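Local coordinates for protein carbohydrate binding family 6 (Clostridium thermocellum, PDB 5A8C) that probably hydrolyses terminal alpha-L-arabinofuranosyl residues of arabinose-containing polysaccharides, as a family 43 glycoside hydrolase built on a five-bladed beta-propeller, at residues S64-T72 with A98-I106. Residues are numbered along the deposited sequence; the frame is centred on the assembly and turned at random. Where two conformers were deposited one is given.
Sequences STYNIPDIT and ASVSWAPSI
Tyr-66 turns the edge of its ring onto one face of the Trp-102 indole in a T-shaped pair, planes at 58° and CD2 lying 3.6 Å from CH2 of Trp-102, toward the rim of the six-membered ring. The same face carries Ile-68 over the pyrrole half: CD1 makes a CH-pi contact 4.2 Å from the centroid of the five-membered ring of Trp-102. With CG anti to its own carbonyl carbon (chi1 -62°), the indole comes back toward 64-72 although its CB points away. A Tris molecule, probably from the crystallisation liquor, is hydrogen-bonded to Tyr-66 OH and may mark a pocket beside this pair, in keeping with the central cleft of a family 43 five-bladed beta-propeller. Segments 64-72 and 98-106 lead into strands 70-76 and 104-109 of successive blades, and the contact bridges the seam between them. Deeper in this seam, in one of its two modelled conformers, Ile-71 brings CD1 to 3.8 Å from Pro-104 CD and near Ser-101 O, a buried carbonyl oxygen without a polar partner. One direct hydrogen bond joins the two backbones, Ser-101 N to Ile-68 O, 3.0 Å long and nearly straight at 174°. Water 1 accepts from both Ile-68 N and Trp-102 NE1, each at 2.9 Å, and lies in the indole plane, which probably limits rotation of the ring. Asn-119 OD1 takes the backbone N-H groups of Ser-99 and Val-100.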
ATOM      1  N   SER A  64      22.031  -4.155   1.954  1.00  9.24           N
ATOM      2  CA  SER A  64      21.604  -4.302   3.346  1.00 10.13           C
ATOM      3  C   SER A  64      20.404  -3.409   3.671  1.00  9.49           C
ATOM      4  O   SER A  64      20.114  -3.154   4.828  1.00 12.17           O
ATOM      5  CB  SER A  64      22.757  -4.032   4.278  1.00 11.53           C
ATOM      6  OG  SER A  64      23.198  -2.701   4.102  1.00 12.71           O
ATOM      7  N   THR A  65      19.711  -2.932   2.647  1.00  8.53           N
ATOM      8  CA  THR A  65      18.456  -2.226   2.806  1.00  9.37           C
ATOM      9  C   THR A  65      17.723  -2.327   1.456  1.00  7.84           C
ATOM     10  O   THR A  65      18.181  -2.971   0.510  1.00  8.07           O
ATOM     11  CB  THR A  65      18.667  -0.777   3.294  1.00 11.02           C
ATOM     12  OG1 THR A  65      17.375  -0.240   3.616  1.00 15.44           O
ATOM     13  CG2 THR A  65      19.300   0.038   2.251  1.00 12.01           C
ATOM     14  N   TYR A  66      16.551  -1.716   1.422  1.00  7.59           N
ATOM     15  CA  TYR A  66      15.736  -1.697   0.235  1.00  7.35           C
ATOM     16  C   TYR A  66      16.488  -1.136  -0.963  1.00  7.58           C
ATOM     17  O   TYR A  66      17.363  -0.274  -0.811  1.00  8.53           O
ATOM     18  CB  TYR A  66      14.469  -0.864   0.473  1.00  7.62           C
ATOM     19  CG  TYR A  66      13.640  -1.347   1.634  1.00  7.36           C
ATOM     20  CD1 TYR A  66      12.880  -2.497   1.531  1.00  7.67           C
ATOM     21  CD2 TYR A  66      13.632  -0.674   2.834  1.00  8.69           C
ATOM     22  CE1 TYR A  66      12.151  -2.994   2.595  1.00  7.93           C
ATOM     23  CE2 TYR A  66      12.893  -1.140   3.911  1.00  9.28           C
ATOM     24  CZ  TYR A  66      12.139  -2.284   3.766  1.00  8.10           C
ATOM     25  OH  TYR A  66      11.362  -2.768   4.773  1.00  9.79           O
ATOM     26  N   ASN A  67      16.082  -1.564  -2.155  1.00  6.82           N
ATOM     27  CA  ASN A  67      16.491  -0.921  -3.399  1.00  7.05           C
ATOM     28  C   ASN A  67      15.273  -0.869  -4.312  1.00  6.50           C
ATOM     29  O   ASN A  67      15.081  -1.757  -5.141  1.00  7.30           O
ATOM     30  CB  ASN A  67      17.662  -1.652  -4.045  1.00  7.62           C
ATOM     31  CG  ASN A  67      18.145  -0.959  -5.262  1.00  8.64           C
ATOM     32  OD1 ASN A  67      17.733   0.177  -5.595  1.00  9.02           O
ATOM     33  ND2 ASN A  67      19.011  -1.653  -6.000  1.00  9.45           N
ATOM     34  N   ILE A  68      14.418   0.124  -4.045  1.00  6.63           N
ATOM     35  CA  ILE A  68      13.106   0.283  -4.687  1.00  6.67           C
ATOM     36  C   ILE A  68      13.114   1.667  -5.387  1.00  6.64           C
ATOM     37  O   ILE A  68      12.670   2.671  -4.795  1.00  6.81           O
ATOM     38  CB  ILE A  68      11.959   0.196  -3.678  1.00  6.78           C
ATOM     39  CG1 ILE A  68      11.983  -1.140  -2.906  1.00  6.95           C
ATOM     40  CG2 ILE A  68      10.631   0.356  -4.390  1.00  6.99           C
ATOM     41  CD1 ILE A  68      11.161  -1.082  -1.624  1.00  7.07           C
ATOM     42  N   PRO A  69      13.615   1.745  -6.623  1.00  6.81           N
ATOM     43  CA  PRO A  69      13.760   3.019  -7.308  1.00  7.41           C
ATOM     44  C   PRO A  69      12.530   3.423  -8.088  1.00  6.96           C
ATOM     45  O   PRO A  69      12.449   4.531  -8.608  1.00  7.82           O
ATOM     46  CB  PRO A  69      14.967   2.787  -8.210  1.00  8.58           C
ATOM     47  CG  PRO A  69      14.885   1.332  -8.559  1.00  8.98           C
ATOM     48  CD  PRO A  69      14.407   0.691  -7.287  1.00  7.70           C
ATOM     49  N   ASP A  70      11.637   2.451  -8.295  1.00  6.48           N
ATOM     50  CA  ASP A  70      10.541   2.578  -9.240  1.00  6.68           C
ATOM     51  C   ASP A  70       9.350   1.699  -8.788  1.00  6.13           C
ATOM     52  O   ASP A  70       9.470   0.946  -7.830  1.00  6.30           O
ATOM     53  CB  ASP A  70      11.043   2.355 -10.685  1.00  7.94           C
ATOM     54  CG  ASP A  70      11.871   1.126 -10.916  1.00  9.25           C
ATOM     55  OD1 ASP A  70      11.873   0.235 -10.065  1.00 10.09           O
ATOM     56  OD2 ASP A  70      12.470   1.047 -12.019  1.00 12.19           O
ATOM     57  N   ILE A  71       8.245   1.874  -9.516  1.00  6.61           N
ATOM     58  CA  ILE A  71       6.962   1.227  -9.229  0.80  6.48           C
ATOM     59  C   ILE A  71       6.571   0.368 -10.447  1.00  6.20           C
ATOM     60  O   ILE A  71       6.455   0.903 -11.542  1.00  7.61           O
ATOM     61  CB  ILE A  71       5.889   2.271  -8.965  0.80  6.83           C
ATOM     62  CG1 ILE A  71       6.207   3.112  -7.784  0.80  7.84           C
ATOM     63  CG2 ILE A  71       4.507   1.631  -8.877  0.80  6.73           C
ATOM     64  CD1 ILE A  71       6.321   2.360  -6.549  0.80  8.73           C
ATOM     65  N   THR A  72       6.256  -0.892 -10.186  1.00  6.35           N
ATOM     66  CA  THR A  72       5.791  -1.842 -11.195  1.00  6.90           C
ATOM     67  C   THR A  72       4.288  -1.815 -11.267  1.00  6.72           C
ATOM     68  O   THR A  72       3.632  -1.683 -10.234  1.00  7.50           O
ATOM     69  CB  THR A  72       6.247  -3.282 -10.765  1.00  8.32           C
ATOM     70  OG1 THR A  72       7.648  -3.314 -10.618  1.00 10.20           O
ATOM     71  CG2 THR A  72       5.748  -4.331 -11.718  1.00  8.59           C
ATOM     72  N   ALA A  98      12.888  13.455  -5.443  1.00  8.23           N
ATOM     73  CA  ALA A  98      12.927  12.144  -4.782  1.00  8.05           C
ATOM     74  C   ALA A  98      13.885  11.207  -5.491  1.00  7.91           C
ATOM     75  O   ALA A  98      14.168  11.346  -6.664  1.00  9.60           O
ATOM     76  CB  ALA A  98      11.519  11.545  -4.745  1.00  8.00           C
ATOM     77  N   SER A  99      14.351  10.229  -4.725  1.00  8.26           N
ATOM     78  CA  SER A  99      15.313   9.236  -5.154  0.60  8.84           C
ATOM     79  C   SER A  99      14.740   7.820  -5.208  1.00  7.45           C
ATOM     80  O   SER A  99      15.272   6.971  -5.952  1.00  8.35           O
ATOM     81  CB  SER A  99      16.543   9.260  -4.211  0.60  9.89           C
ATOM     82  OG  SER A  99      17.142  10.546  -4.246  0.60 13.17           O
ATOM     83  N   VAL A 100      13.745   7.524  -4.395  1.00  6.94           N
ATOM     84  CA  VAL A 100      13.189   6.172  -4.265  1.00  6.83           C
ATOM     85  C   VAL A 100      11.668   6.283  -4.258  1.00  6.80           C
ATOM     86  O   VAL A 100      11.122   7.358  -3.963  1.00  6.89           O
ATOM     87  CB  VAL A 100      13.758   5.424  -3.044  1.00  6.79           C
ATOM     88  CG1 VAL A 100      15.254   5.430  -3.027  1.00  7.62           C
ATOM     89  CG2 VAL A 100      13.202   5.985  -1.759  1.00  7.04           C
ATOM     90  N   SER A 101      11.000   5.151  -4.449  1.00  6.34           N
ATOM     91  CA  SER A 101       9.544   5.152  -4.524  1.00  6.06           C
ATOM     92  C   SER A 101       8.955   3.949  -3.820  1.00  5.67           C
ATOM     93  O   SER A 101       8.612   2.969  -4.439  1.00  7.51           O
ATOM     94  CB  SER A 101       9.081   5.209  -5.972  1.00  6.98           C
ATOM     95  OG  SER A 101       9.505   4.123  -6.735  1.00  7.65           O
ATOM     96  N   TRP A 102       8.840   4.017  -2.486  1.00  5.80           N
ATOM     97  CA  TRP A 102       8.423   2.884  -1.695  1.00  6.12           C
ATOM     98  C   TRP A 102       6.916   2.868  -1.505  1.00  5.57           C
ATOM     99  O   TRP A 102       6.331   3.893  -1.093  1.00  5.89           O
ATOM    100  CB  TRP A 102       9.083   2.957  -0.290  1.00  5.92           C
ATOM    101  CG  TRP A 102      10.561   2.903  -0.270  1.00  6.10           C
ATOM    102  CD1 TRP A 102      11.428   2.848  -1.309  1.00  6.21           C
ATOM    103  CD2 TRP A 102      11.360   2.884   0.914  1.00  6.50           C
ATOM    104  NE1 TRP A 102      12.740   2.779  -0.845  1.00  6.58           N
ATOM    105  CE2 TRP A 102      12.695   2.833   0.532  1.00  6.93           C
ATOM    106  CE3 TRP A 102      11.043   2.955   2.296  1.00  7.26           C
ATOM    107  CZ2 TRP A 102      13.741   2.845   1.454  1.00  7.40           C
ATOM    108  CZ3 TRP A 102      12.090   2.973   3.180  1.00  8.00           C
ATOM    109  CH2 TRP A 102      13.396   2.926   2.780  1.00  8.01           C
ATOM    110  N   ALA A 103       6.292   1.704  -1.659  1.00  5.40           N
ATOM    111  CA  ALA A 103       4.948   1.409  -1.155  1.00  5.08           C
ATOM    112  C   ALA A 103       3.884   2.341  -1.719  1.00  5.17           C
ATOM    113  O   ALA A 103       3.374   3.236  -1.044  1.00  5.59           O
ATOM    114  CB  ALA A 103       4.911   1.368   0.371  1.00  6.22           C
ATOM    115  N   PRO A 104       3.545   2.156  -2.995  1.00  5.19           N
ATOM    116  CA  PRO A 104       2.627   3.080  -3.653  1.00  5.82           C
ATOM    117  C   PRO A 104       1.220   3.032  -3.089  1.00  5.55           C
ATOM    118  O   PRO A 104       0.728   2.016  -2.591  1.00  6.17           O
ATOM    119  CB  PRO A 104       2.655   2.587  -5.122  1.00  7.25           C
ATOM    120  CG  PRO A 104       2.961   1.120  -5.008  1.00  7.79           C
ATOM    121  CD  PRO A 104       3.931   1.036  -3.859  1.00  6.16           C
ATOM    122  N   SER A 105       0.497   4.148  -3.273  1.00  5.52           N
ATOM    123  CA  SER A 105      -0.954   4.216  -3.070  1.00  5.23           C
ATOM    124  C   SER A 105      -1.541   4.805  -4.337  1.00  5.32           C
ATOM    125  O   SER A 105      -1.071   5.820  -4.818  1.00  6.61           O
ATOM    126  CB  SER A 105      -1.275   5.095  -1.883  1.00  5.90           C
ATOM    127  OG  SER A 105      -2.662   5.227  -1.663  1.00  6.81           O
ATOM    128  N   ILE A 106      -2.555   4.137  -4.920  1.00  5.62           N
ATOM    129  CA  ILE A 106      -3.145   4.565  -6.188  1.00  5.56           C
ATOM    130  C   ILE A 106      -4.597   5.014  -5.948  1.00  5.40           C
ATOM    131  O   ILE A 106      -5.368   4.314  -5.264  1.00  6.19           O
ATOM    132  CB  ILE A 106      -3.078   3.412  -7.223  1.00  6.38           C
ATOM    133  CG1 ILE A 106      -3.599   3.854  -8.594  1.00  7.15           C
ATOM    134  CG2 ILE A 106      -3.747   2.136  -6.741  1.00  6.75           C
ATOM    135  CD1 ILE A 106      -2.764   4.859  -9.312  1.00  8.24           C
TER
HETATM  136  O   HOH W   1      15.277   2.193  -2.217  1.00  7.49           O
HETATM  137  O   HOH W   2      14.593   6.314  -8.631  1.00  8.91           O